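Insecticidal crystal protein Cry35Ab1 (Bacillus thuringiensis, PDB 4JP0) acts as one component of a binary insecticidal toxin against western corn rootworm, together with its partner Cry34Ab1, with the larval midgut epithelium as its probable target. Local coordinates at residues Lys46-Pro51 / Thr60-Asn65; Asp55-Thr60 / Trp91-Asn96; Val69-Asn74 / Ser87-Gln92; Asp75-Ser80 / Ile121-Glu126. All coordinates share one frame; numbering follows the deposited sequence.

All four contacts lie in the N-terminal part of the chain that belongs to the ricin B-type, beta-trefoil family. From the N terminus, contact 1 comes first and closes the hairpin between strands 43-52 and 56-61. Contact 2 starts inside that hairpin, so it crosses contact 1, and reaches forward to strand 91-96. Contact 3 lies within the loop closed by contact 2; it brings strand 69-73 to the turn before strand 91-96, and the two end on the shared residues W91 and Q92. Contact 4 opens inside both these loops and closes beyond them at strand 121-124, crossing each. W91 joins contacts 2 and 3 and also packs on I77 and L123 of contact 4.

Contact 1 (Lys46-Pro51 / Thr60-Asn65); sequences KWFLFP and TSYAAN
F48 and Y62 swing their rings trans to the main-chain nitrogen (chi1 -160° and -177°), which carries them off the same flank of the hairpin. The two rings, their planes only 17° apart but at different levels, meet rim to rim, with CD1 of F48 3.7 Å from CD1 of Y62. Neither lies over the other's face; the flat hydrocarbon rims of two aromatics suit this buried position. On the face carrying W47 and S61, the indole of W47 reaches over the neighbouring strand, its CZ3 3.5 Å from CB of S61. The small serine leaves room for it, and its OG donates to a lone pair of N65 OD1 at 2.8 Å, tying S61 to the end of the following turn. T60 turns OG1 to the ring edge of F50, 3.4 Å from CD1. Paired bonds F48 N to T60 O and T60 N to F48 O hold the antiparallel register, and Y62 N to K46 O, at 3.0 Å, continues it. In this hairpin (43-52 and 56-61) of the ricin B-type beta-trefoil, strand 6-12 touches K46, W47 and Y62, and helix 193-199 lies against T60 and Y62.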
# COMPACT_ATOMS: atom_id res chain seq x y z
N LYS A 46 0.16 -28.30 1.24
CA LYS A 46 1.03 -27.19 0.85
C LYS A 46 0.52 -25.90 1.43
O LYS A 46 -0.64 -25.57 1.22
CB LYS A 46 1.09 -27.05 -0.68
CG LYS A 46 1.85 -28.20 -1.37
CD LYS A 46 1.93 -27.99 -2.87
CE LYS A 46 2.53 -29.22 -3.56
NZ LYS A 46 2.83 -28.96 -5.01
N TRP A 47 1.42 -25.17 2.09
CA TRP A 47 1.07 -23.96 2.80
C TRP A 47 1.99 -22.80 2.38
O TRP A 47 3.19 -23.01 2.13
CB TRP A 47 1.15 -24.18 4.33
CG TRP A 47 0.38 -25.34 4.72
CD1 TRP A 47 0.87 -26.56 5.11
CD2 TRP A 47 -1.03 -25.45 4.69
NE1 TRP A 47 -0.18 -27.42 5.34
CE2 TRP A 47 -1.36 -26.77 5.06
CE3 TRP A 47 -2.08 -24.56 4.36
CZ2 TRP A 47 -2.70 -27.24 5.11
CZ3 TRP A 47 -3.41 -25.02 4.42
CH2 TRP A 47 -3.69 -26.34 4.82
N PHE A 48 1.41 -21.60 2.26
CA PHE A 48 2.20 -20.42 1.89
C PHE A 48 2.12 -19.42 3.02
O PHE A 48 1.01 -19.09 3.50
CB PHE A 48 1.67 -19.79 0.59
CG PHE A 48 2.66 -18.91 -0.10
CD1 PHE A 48 3.41 -19.41 -1.16
CD2 PHE A 48 2.83 -17.58 0.29
CE1 PHE A 48 4.33 -18.61 -1.81
CE2 PHE A 48 3.77 -16.77 -0.36
CZ PHE A 48 4.51 -17.29 -1.42
N LEU A 49 3.27 -18.97 3.49
CA LEU A 49 3.31 -18.02 4.58
C LEU A 49 3.36 -16.61 4.03
O LEU A 49 4.18 -16.32 3.17
CB LEU A 49 4.57 -18.21 5.40
CG LEU A 49 4.78 -19.55 6.08
CD1 LEU A 49 6.02 -19.45 6.99
CD2 LEU A 49 3.54 -19.91 6.87
N PHE A 50 2.46 -15.74 4.47
CA PHE A 50 2.58 -14.30 4.16
C PHE A 50 2.91 -13.53 5.43
O PHE A 50 2.33 -13.79 6.49
CB PHE A 50 1.29 -13.76 3.57
CG PHE A 50 1.02 -14.25 2.15
CD1 PHE A 50 -0.01 -15.12 1.89
CD2 PHE A 50 1.80 -13.82 1.10
CE1 PHE A 50 -0.30 -15.53 0.60
CE2 PHE A 50 1.53 -14.25 -0.20
CZ PHE A 50 0.47 -15.10 -0.44
N PRO A 51 3.83 -12.57 5.35
CA PRO A 51 4.22 -11.81 6.52
C PRO A 51 3.27 -10.61 6.71
O PRO A 51 2.82 -10.01 5.73
CB PRO A 51 5.63 -11.32 6.16
CG PRO A 51 5.53 -11.05 4.63
CD PRO A 51 4.53 -12.11 4.12
N THR A 60 -1.53 -19.77 4.53
CA THR A 60 -2.50 -19.85 3.44
C THR A 60 -2.48 -21.18 2.75
O THR A 60 -1.40 -21.69 2.44
CB THR A 60 -2.15 -18.80 2.39
OG1 THR A 60 -2.09 -17.50 3.03
CG2 THR A 60 -3.23 -18.71 1.28
N SER A 61 -3.65 -21.74 2.52
CA SER A 61 -3.72 -23.01 1.79
C SER A 61 -3.25 -22.72 0.35
O SER A 61 -3.85 -21.90 -0.39
CB SER A 61 -5.15 -23.53 1.79
OG SER A 61 -5.17 -24.86 1.31
N TYR A 62 -2.20 -23.40 -0.08
CA TYR A 62 -1.58 -23.02 -1.35
C TYR A 62 -2.32 -23.58 -2.54
O TYR A 62 -2.19 -24.75 -2.85
CB TYR A 62 -0.10 -23.42 -1.37
CG TYR A 62 0.63 -23.00 -2.63
CD1 TYR A 62 0.96 -21.68 -2.85
CD2 TYR A 62 0.95 -23.93 -3.61
CE1 TYR A 62 1.63 -21.29 -4.01
CE2 TYR A 62 1.61 -23.57 -4.75
CZ TYR A 62 1.94 -22.25 -4.97
OH TYR A 62 2.63 -21.88 -6.10
N ALA A 63 -3.12 -22.74 -3.20
CA ALA A 63 -3.87 -23.13 -4.39
C ALA A 63 -4.78 -24.32 -4.10
O ALA A 63 -4.98 -25.21 -4.95
CB ALA A 63 -2.93 -23.48 -5.53
N ALA A 64 -5.28 -24.35 -2.87
CA ALA A 64 -6.31 -25.30 -2.50
C ALA A 64 -7.31 -24.57 -1.61
O ALA A 64 -6.96 -23.55 -1.01
CB ALA A 64 -5.72 -26.46 -1.76
N ASN A 65 -8.52 -25.10 -1.50
CA ASN A 65 -9.58 -24.47 -0.68
C ASN A 65 -9.74 -22.99 -0.96
O ASN A 65 -9.99 -22.21 -0.06
CB ASN A 65 -9.28 -24.67 0.83
CG ASN A 65 -8.80 -26.08 1.15
OD1 ASN A 65 -7.61 -26.30 1.41
ND2 ASN A 65 -9.73 -27.03 1.16

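Contact 2 (Asp55-Thr60 / Trp91-Asn96)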
# COMPACT_ATOMS: atom_id res chain seq x y z
N ASP A 55 5.95 -9.03 13.20
CA ASP A 55 6.56 -10.34 13.15
C ASP A 55 5.54 -11.47 13.26
O ASP A 55 5.72 -12.45 13.99
CB ASP A 55 7.65 -10.47 14.22
CG ASP A 55 8.67 -9.34 14.17
OD1 ASP A 55 9.19 -9.02 13.08
OD2 ASP A 55 9.02 -8.71 15.18
N GLN A 56 4.43 -11.32 12.54
CA GLN A 56 3.40 -12.37 12.49
C GLN A 56 3.20 -12.85 11.07
O GLN A 56 3.76 -12.26 10.14
CB GLN A 56 2.09 -11.89 13.06
CG GLN A 56 2.14 -11.70 14.59
CD GLN A 56 0.84 -11.13 15.12
OE1 GLN A 56 0.50 -9.99 14.84
NE2 GLN A 56 0.11 -11.90 15.87
N TYR A 57 2.41 -13.92 10.91
CA TYR A 57 2.19 -14.51 9.62
C TYR A 57 0.75 -14.92 9.41
O TYR A 57 0.03 -15.17 10.40
CB TYR A 57 2.98 -15.82 9.49
CG TYR A 57 4.45 -15.66 9.67
CD1 TYR A 57 5.03 -15.78 10.92
CD2 TYR A 57 5.26 -15.34 8.60
CE1 TYR A 57 6.37 -15.63 11.11
CE2 TYR A 57 6.62 -15.20 8.77
CZ TYR A 57 7.17 -15.34 10.04
OH TYR A 57 8.53 -15.19 10.25
N ILE A 58 0.37 -15.03 8.13
CA ILE A 58 -0.91 -15.62 7.74
C ILE A 58 -0.51 -16.93 7.06
O ILE A 58 0.39 -16.95 6.21
CB ILE A 58 -1.65 -14.74 6.71
CG1 ILE A 58 -1.99 -13.37 7.32
CG2 ILE A 58 -2.92 -15.45 6.25
CD1 ILE A 58 -2.90 -13.48 8.58
N ILE A 59 -1.15 -18.03 7.42
CA ILE A 59 -0.81 -19.33 6.81
C ILE A 59 -1.92 -19.69 5.80
O ILE A 59 -3.11 -19.91 6.18
CB ILE A 59 -0.71 -20.40 7.91
CG1 ILE A 59 0.31 -19.96 8.99
CG2 ILE A 59 -0.39 -21.78 7.26
CD1 ILE A 59 0.47 -20.98 10.19
N THR A 60 -1.53 -19.77 4.53
CA THR A 60 -2.50 -19.85 3.44
C THR A 60 -2.48 -21.18 2.75
O THR A 60 -1.40 -21.69 2.44
CB THR A 60 -2.15 -18.80 2.39
OG1 THR A 60 -2.09 -17.50 3.03
CG2 THR A 60 -3.23 -18.71 1.28
N TRP A 91 -0.59 -15.66 13.16
CA TRP A 91 0.28 -16.64 13.80
C TRP A 91 1.67 -16.08 14.07
O TRP A 91 2.12 -15.16 13.37
CB TRP A 91 0.43 -17.89 12.89
CG TRP A 91 -0.92 -18.48 12.59
CD1 TRP A 91 -1.76 -18.14 11.58
CD2 TRP A 91 -1.58 -19.49 13.34
NE1 TRP A 91 -2.91 -18.88 11.66
CE2 TRP A 91 -2.82 -19.73 12.73
CE3 TRP A 91 -1.23 -20.23 14.48
CZ2 TRP A 91 -3.72 -20.68 13.21
CZ3 TRP A 91 -2.13 -21.18 14.96
CH2 TRP A 91 -3.36 -21.38 14.34
N GLN A 92 2.33 -16.65 15.08
CA GLN A 92 3.74 -16.43 15.34
C GLN A 92 4.40 -17.76 15.13
O GLN A 92 3.81 -18.78 15.48
CB GLN A 92 3.99 -15.96 16.79
CG GLN A 92 3.60 -14.53 17.02
CD GLN A 92 3.79 -14.13 18.47
OE1 GLN A 92 2.85 -13.68 19.11
NE2 GLN A 92 5.02 -14.30 18.99
N ILE A 93 5.59 -17.79 14.52
CA ILE A 93 6.32 -19.05 14.35
C ILE A 93 7.65 -18.85 15.02
O ILE A 93 8.44 -18.02 14.61
CB ILE A 93 6.46 -19.36 12.86
CG1 ILE A 93 5.06 -19.48 12.25
CG2 ILE A 93 7.20 -20.64 12.63
CD1 ILE A 93 5.11 -19.79 10.75
N LYS A 94 7.88 -19.59 16.10
CA LYS A 94 8.97 -19.33 17.01
C LYS A 94 9.97 -20.46 16.96
O LYS A 94 9.62 -21.59 17.24
CB LYS A 94 8.40 -19.26 18.44
CG LYS A 94 7.16 -18.37 18.61
CD LYS A 94 6.78 -18.13 20.12
CE LYS A 94 6.30 -19.44 20.81
NZ LYS A 94 6.14 -19.31 22.33
N ALA A 95 11.22 -20.16 16.59
CA ALA A 95 12.27 -21.17 16.60
C ALA A 95 12.45 -21.76 18.00
O ALA A 95 12.50 -21.02 19.00
CB ALA A 95 13.58 -20.56 16.13
N ASN A 96 12.54 -23.09 18.07
CA ASN A 96 12.73 -23.77 19.36
C ASN A 96 13.62 -24.96 19.10
O ASN A 96 13.15 -26.04 18.77
CB ASN A 96 11.39 -24.22 19.95
CG ASN A 96 11.49 -24.62 21.42
OD1 ASN A 96 12.26 -24.01 22.19
ND2 ASN A 96 10.71 -25.61 21.82
O HOH W 1 6.68 -14.97 14.54
O HOH W 2 9.39 -15.67 12.88
O HOH W 3 -3.69 -17.74 8.94
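I59 and W91 cross at about a right angle, the aliphatic branch lying over the indole. CD1 of I59 is 3.9 Å from the centroid of the five-membered ring and only 16° off its normal, a CH-pi contact over one face. An extended outer torsion (chi2 179°) carries CD1 out far enough to make it. A long branched aliphatic chain suits this place, covering a flat ring without needing any polar partner. Y57 and I93 are likewise set nearly perpendicular, with CD1 of the tyrosine 3.9 Å from CG1 of the isoleucine. The phenol still has a polar end: its OH is bonded to the main-chain N of L2 and, through one water, linked to I93 O. A second water joins D55 O to I93 N, bridging the strands where direct pairing has stopped. Q56 and Q92 touch with their aliphatic CG atoms 4.0 Å apart, their amide planes steeply inclined.

Only Y57 and W91 form a true antiparallel pair, through Y57 N to W91 O at 2.8 Å and W91 N to Y57 O at 2.9 Å. The N-to-C directions of the strands are 110° apart, far from antiparallel, in keeping with a single bridge. This crossing joins hairpins 43-52/56-61 and 91-96/99-104 of the beta-trefoil: L49 of strand 43-52 touches I59 and I93, and strand 99-104 packs on W91 and I93.

Contact 3 (Val69-Asn74 / Ser87-Gln92)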
# COMPACT_ATOMS: atom_id res chain seq x y z
N VAL A 69 -7.30 -19.38 4.60
CA VAL A 69 -6.17 -19.38 5.50
C VAL A 69 -6.49 -20.02 6.83
O VAL A 69 -7.65 -20.13 7.24
CB VAL A 69 -5.72 -17.91 5.78
CG1 VAL A 69 -5.46 -17.15 4.44
CG2 VAL A 69 -6.78 -17.16 6.57
N TRP A 70 -5.45 -20.43 7.55
CA TRP A 70 -5.70 -21.07 8.84
C TRP A 70 -6.49 -20.13 9.74
O TRP A 70 -6.17 -18.93 9.88
CB TRP A 70 -4.40 -21.52 9.52
CG TRP A 70 -3.74 -22.74 8.94
CD1 TRP A 70 -3.91 -23.31 7.70
CD2 TRP A 70 -2.76 -23.52 9.61
NE1 TRP A 70 -3.07 -24.40 7.56
CE2 TRP A 70 -2.36 -24.55 8.73
CE3 TRP A 70 -2.18 -23.45 10.87
CZ2 TRP A 70 -1.42 -25.51 9.09
CZ3 TRP A 70 -1.23 -24.41 11.21
CH2 TRP A 70 -0.87 -25.41 10.32
N ASN A 71 -7.47 -20.70 10.41
CA ASN A 71 -8.42 -19.93 11.15
C ASN A 71 -8.80 -20.71 12.38
O ASN A 71 -9.11 -21.88 12.29
CB ASN A 71 -9.64 -19.73 10.24
CG ASN A 71 -10.78 -18.98 10.90
OD1 ASN A 71 -10.82 -17.73 10.86
ND2 ASN A 71 -11.76 -19.72 11.44
N VAL A 72 -8.72 -20.07 13.54
CA VAL A 72 -8.97 -20.78 14.78
C VAL A 72 -10.38 -20.55 15.28
O VAL A 72 -10.83 -19.40 15.42
CB VAL A 72 -7.99 -20.31 15.87
CG1 VAL A 72 -8.27 -21.02 17.22
CG2 VAL A 72 -6.56 -20.54 15.41
N ASN A 73 -11.08 -21.64 15.55
CA ASN A 73 -12.41 -21.55 16.16
C ASN A 73 -12.48 -22.58 17.27
O ASN A 73 -12.29 -23.76 17.02
CB ASN A 73 -13.47 -21.91 15.15
CG ASN A 73 -13.67 -20.88 14.09
OD1 ASN A 73 -13.69 -21.21 12.88
ND2 ASN A 73 -13.87 -19.63 14.51
N ASN A 74 -12.72 -22.13 18.49
CA ASN A 74 -12.83 -23.10 19.59
C ASN A 74 -11.72 -24.15 19.63
O ASN A 74 -11.97 -25.35 19.70
CB ASN A 74 -14.21 -23.75 19.52
CG ASN A 74 -15.35 -22.73 19.66
OD1 ASN A 74 -15.33 -21.90 20.57
ND2 ASN A 74 -16.34 -22.78 18.76
N SER A 87 -8.37 -11.39 14.18
CA SER A 87 -7.15 -11.72 14.91
C SER A 87 -6.85 -13.22 14.97
O SER A 87 -5.69 -13.63 15.05
CB SER A 87 -7.18 -11.13 16.33
OG SER A 87 -7.86 -11.98 17.24
N ILE A 88 -7.91 -14.03 14.88
CA ILE A 88 -7.75 -15.48 14.97
C ILE A 88 -7.13 -16.09 13.76
O ILE A 88 -7.13 -17.31 13.65
CB ILE A 88 -9.11 -16.14 15.13
CG1 ILE A 88 -9.94 -15.89 13.85
CG2 ILE A 88 -9.80 -15.67 16.41
CD1 ILE A 88 -11.14 -16.88 13.64
N GLN A 89 -6.71 -15.29 12.79
CA GLN A 89 -6.00 -15.87 11.65
C GLN A 89 -4.52 -15.51 11.70
O GLN A 89 -3.78 -15.83 10.79
CB GLN A 89 -6.62 -15.39 10.35
CG GLN A 89 -8.06 -15.88 10.18
CD GLN A 89 -8.73 -15.29 8.98
OE1 GLN A 89 -8.22 -14.34 8.39
NE2 GLN A 89 -9.88 -15.82 8.61
N LYS A 90 -4.09 -14.81 12.75
CA LYS A 90 -2.66 -14.40 12.84
C LYS A 90 -1.79 -15.38 13.64
O LYS A 90 -2.20 -15.88 14.69
CB LYS A 90 -2.54 -13.00 13.47
CG LYS A 90 -3.30 -11.90 12.70
CD LYS A 90 -2.91 -10.50 13.24
CE LYS A 90 -3.57 -10.27 14.57
NZ LYS A 90 -3.31 -8.88 15.20
N TRP A 91 -0.59 -15.66 13.16
CA TRP A 91 0.28 -16.64 13.80
C TRP A 91 1.67 -16.08 14.07
O TRP A 91 2.12 -15.16 13.37
CB TRP A 91 0.43 -17.89 12.89
CG TRP A 91 -0.92 -18.48 12.59
CD1 TRP A 91 -1.76 -18.14 11.58
CD2 TRP A 91 -1.58 -19.49 13.34
NE1 TRP A 91 -2.91 -18.88 11.66
CE2 TRP A 91 -2.82 -19.73 12.73
CE3 TRP A 91 -1.23 -20.23 14.48
CZ2 TRP A 91 -3.72 -20.68 13.21
CZ3 TRP A 91 -2.13 -21.18 14.96
CH2 TRP A 91 -3.36 -21.38 14.34
N GLN A 92 2.33 -16.65 15.08
CA GLN A 92 3.74 -16.43 15.34
C GLN A 92 4.40 -17.76 15.13
O GLN A 92 3.81 -18.78 15.48
CB GLN A 92 3.99 -15.96 16.79
CG GLN A 92 3.60 -14.53 17.02
CD GLN A 92 3.79 -14.13 18.47
OE1 GLN A 92 2.85 -13.68 19.11
NE2 GLN A 92 5.02 -14.30 18.99
O HOH W 3 -3.69 -17.74 8.94
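W70 and W91 form a T-shaped pair: the edge of W70 points at one face of W91, with six-membered ring centroids 5.6 Å apart and planes at 84°. V72 adds CG2 to the same indole, 3.5 Å from its CH2. That methyl lies beside the backbone N, supplied by a short beta-branched residue that suits this buried place.

The polar half of the contact is set by two amides. N71 turns its side chain trans to the main-chain nitrogen (chi1 177°), bringing OD1 within 3.1 Å of NE2 of Q89. The extended chain of Q89 carries its amide there, with N71 OD1 close to the amide plane. That amide is held at both atoms, since OE1 accepts from S83 N and NE2 also bonds T81 O. N71 ND2 in turn is bonded to N78 OD1. Glutamine suits the place, offering donor and acceptor, while its CD packs 3.6 Å from CG2 of V69. I88 sets CG1 between the backbone N and the carbonyl carbon (chi1 65°), which brings its chain against N71 and the carbonyl of V72.

V72 N donates to I88 O, and one water donates to W70 O and Q89 O and weakly accepts from W91 NE1. The contact joins hairpin 69-73/76-80 to the 3-10 turn before strand 91-96 within the beta-trefoil; strand 56-61 backs V69 and W70, and strand 99-104 covers W91.

Contact 4 (Asp75-Ser80 / Ile121-Glu126)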
# COMPACT_ATOMS: atom_id res chain seq x y z
N ASP A 75 -10.48 -23.67 19.53
CA ASP A 75 -9.28 -24.50 19.64
C ASP A 75 -9.04 -25.43 18.50
O ASP A 75 -8.12 -26.23 18.56
CB ASP A 75 -9.26 -25.30 20.94
CG ASP A 75 -9.38 -24.41 22.16
OD1 ASP A 75 -8.76 -23.34 22.23
OD2 ASP A 75 -10.21 -24.83 23.12
N LYS A 76 -9.88 -25.36 17.47
CA LYS A 76 -9.68 -26.21 16.30
C LYS A 76 -9.24 -25.30 15.17
O LYS A 76 -9.46 -24.09 15.25
CB LYS A 76 -10.98 -26.93 15.95
CG LYS A 76 -11.46 -27.87 17.06
CD LYS A 76 -12.92 -28.25 16.95
CE LYS A 76 -13.89 -27.25 17.57
NZ LYS A 76 -13.92 -27.29 19.06
N ILE A 77 -8.63 -25.87 14.13
CA ILE A 77 -8.19 -25.05 13.02
C ILE A 77 -8.92 -25.51 11.77
O ILE A 77 -9.00 -26.72 11.51
CB ILE A 77 -6.67 -25.24 12.72
CG1 ILE A 77 -5.80 -25.01 13.96
CG2 ILE A 77 -6.29 -24.30 11.60
CD1 ILE A 77 -6.10 -23.72 14.67
N ASN A 78 -9.43 -24.56 11.02
CA ASN A 78 -9.94 -24.85 9.71
C ASN A 78 -9.40 -23.78 8.77
O ASN A 78 -8.56 -22.97 9.19
CB ASN A 78 -11.50 -24.90 9.70
CG ASN A 78 -12.11 -23.55 9.85
OD1 ASN A 78 -11.42 -22.57 10.10
ND2 ASN A 78 -13.44 -23.46 9.69
N VAL A 79 -9.77 -23.82 7.49
CA VAL A 79 -9.37 -22.73 6.62
C VAL A 79 -10.60 -21.89 6.33
O VAL A 79 -11.69 -22.44 6.05
CB VAL A 79 -8.66 -23.17 5.31
CG1 VAL A 79 -7.24 -23.63 5.59
CG2 VAL A 79 -9.50 -24.27 4.51
N SER A 80 -10.44 -20.56 6.43
CA SER A 80 -11.55 -19.65 6.17
C SER A 80 -11.08 -18.48 5.33
O SER A 80 -9.88 -18.20 5.23
CB SER A 80 -12.14 -19.08 7.47
OG SER A 80 -12.56 -20.08 8.38
N ILE A 121 -5.40 -32.10 15.29
CA ILE A 121 -4.52 -30.98 15.65
C ILE A 121 -5.41 -29.92 16.34
O ILE A 121 -6.53 -29.67 15.91
CB ILE A 121 -3.71 -30.45 14.45
CG1 ILE A 121 -2.76 -29.29 14.83
CG2 ILE A 121 -4.62 -29.93 13.36
CD1 ILE A 121 -1.86 -28.95 13.59
N ARG A 122 -4.94 -29.39 17.45
CA ARG A 122 -5.71 -28.44 18.26
C ARG A 122 -4.79 -27.35 18.78
O ARG A 122 -3.59 -27.46 18.67
CB ARG A 122 -6.23 -29.20 19.48
CG ARG A 122 -7.32 -30.29 19.18
CD ARG A 122 -8.62 -29.67 18.63
NE ARG A 122 -9.71 -30.63 18.40
CZ ARG A 122 -9.97 -31.23 17.25
NH1 ARG A 122 -9.20 -31.00 16.20
NH2 ARG A 122 -11.04 -32.02 17.14
N LEU A 123 -5.37 -26.27 19.33
CA LEU A 123 -4.58 -25.26 19.98
C LEU A 123 -4.73 -25.56 21.45
O LEU A 123 -5.85 -25.85 21.92
CB LEU A 123 -5.16 -23.86 19.73
CG LEU A 123 -4.90 -23.35 18.31
CD1 LEU A 123 -5.59 -22.02 18.20
CD2 LEU A 123 -3.40 -23.15 18.13
N THR A 124 -3.62 -25.55 22.18
CA THR A 124 -3.70 -25.61 23.63
C THR A 124 -2.55 -24.86 24.29
O THR A 124 -1.70 -24.27 23.61
CB THR A 124 -3.84 -27.03 24.15
OG1 THR A 124 -4.25 -26.98 25.52
CG2 THR A 124 -2.49 -27.71 24.16
N ASP A 125 -2.54 -24.81 25.61
CA ASP A 125 -1.53 -24.02 26.29
C ASP A 125 -0.15 -24.62 26.12
O ASP A 125 0.01 -25.84 26.15
CB ASP A 125 -1.92 -23.92 27.74
CG ASP A 125 -3.40 -23.65 27.89
OD1 ASP A 125 -3.81 -22.49 27.66
OD2 ASP A 125 -4.22 -24.54 28.18
N GLU A 126 0.86 -23.77 25.95
CA GLU A 126 2.21 -24.26 25.76
C GLU A 126 2.77 -24.90 27.03
O GLU A 126 2.62 -24.36 28.16
CB GLU A 126 3.13 -23.13 25.29
CG GLU A 126 4.51 -23.68 24.92
CD GLU A 126 5.44 -22.68 24.26
OE1 GLU A 126 5.04 -21.52 24.00
OE2 GLU A 126 6.59 -23.07 24.00
O HOH W 4 -7.99 -28.66 13.72
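K76 and R122 lie side by side and point the same way, the lysine placing its aliphatic CG over one face of the guanidinium, 3.5 Å from NE. The contact is of a hydrocarbon segment with a flat cation: the bends of the lysine take NZ away to bond the carbonyl oxygen of N74, and K76 NZ and R122 NE are 5.4 Å apart. A bend at chi2 (-64°) folds the arginine back, and R122 NH1 donates to I121 O at 3.0 Å. That acceptor lies in the guanidinium plane, but NH1 stands above the carbonyl plane, not on a lone pair.

Among backbone bonds, L123 N donates to D75 O at 2.9 Å. A water extends the link, accepting from I77 N and lying 2.8 Å from I121 O. D75 O also receives the CA of R122, 3.3 Å away, in a CA-H...O contact.

Apolar contact comes from I77 and L123, which cross at about a right angle with CD1 of the isoleucine 3.9 Å from CG of the leucine. Branched side chains suit this buried side, where both also pack on W91 and V72.

The contact thus splits by chemistry: an apolar side sinks into the trefoil interior, while the charged side chains lie toward the solvent side, K76 being exposed. There D75 OD1 is salt-bridged to K108, so the carboxylate has its own cationic partner, and the long aliphatic parts of K76 and R122 let cations pack closely without meeting head on.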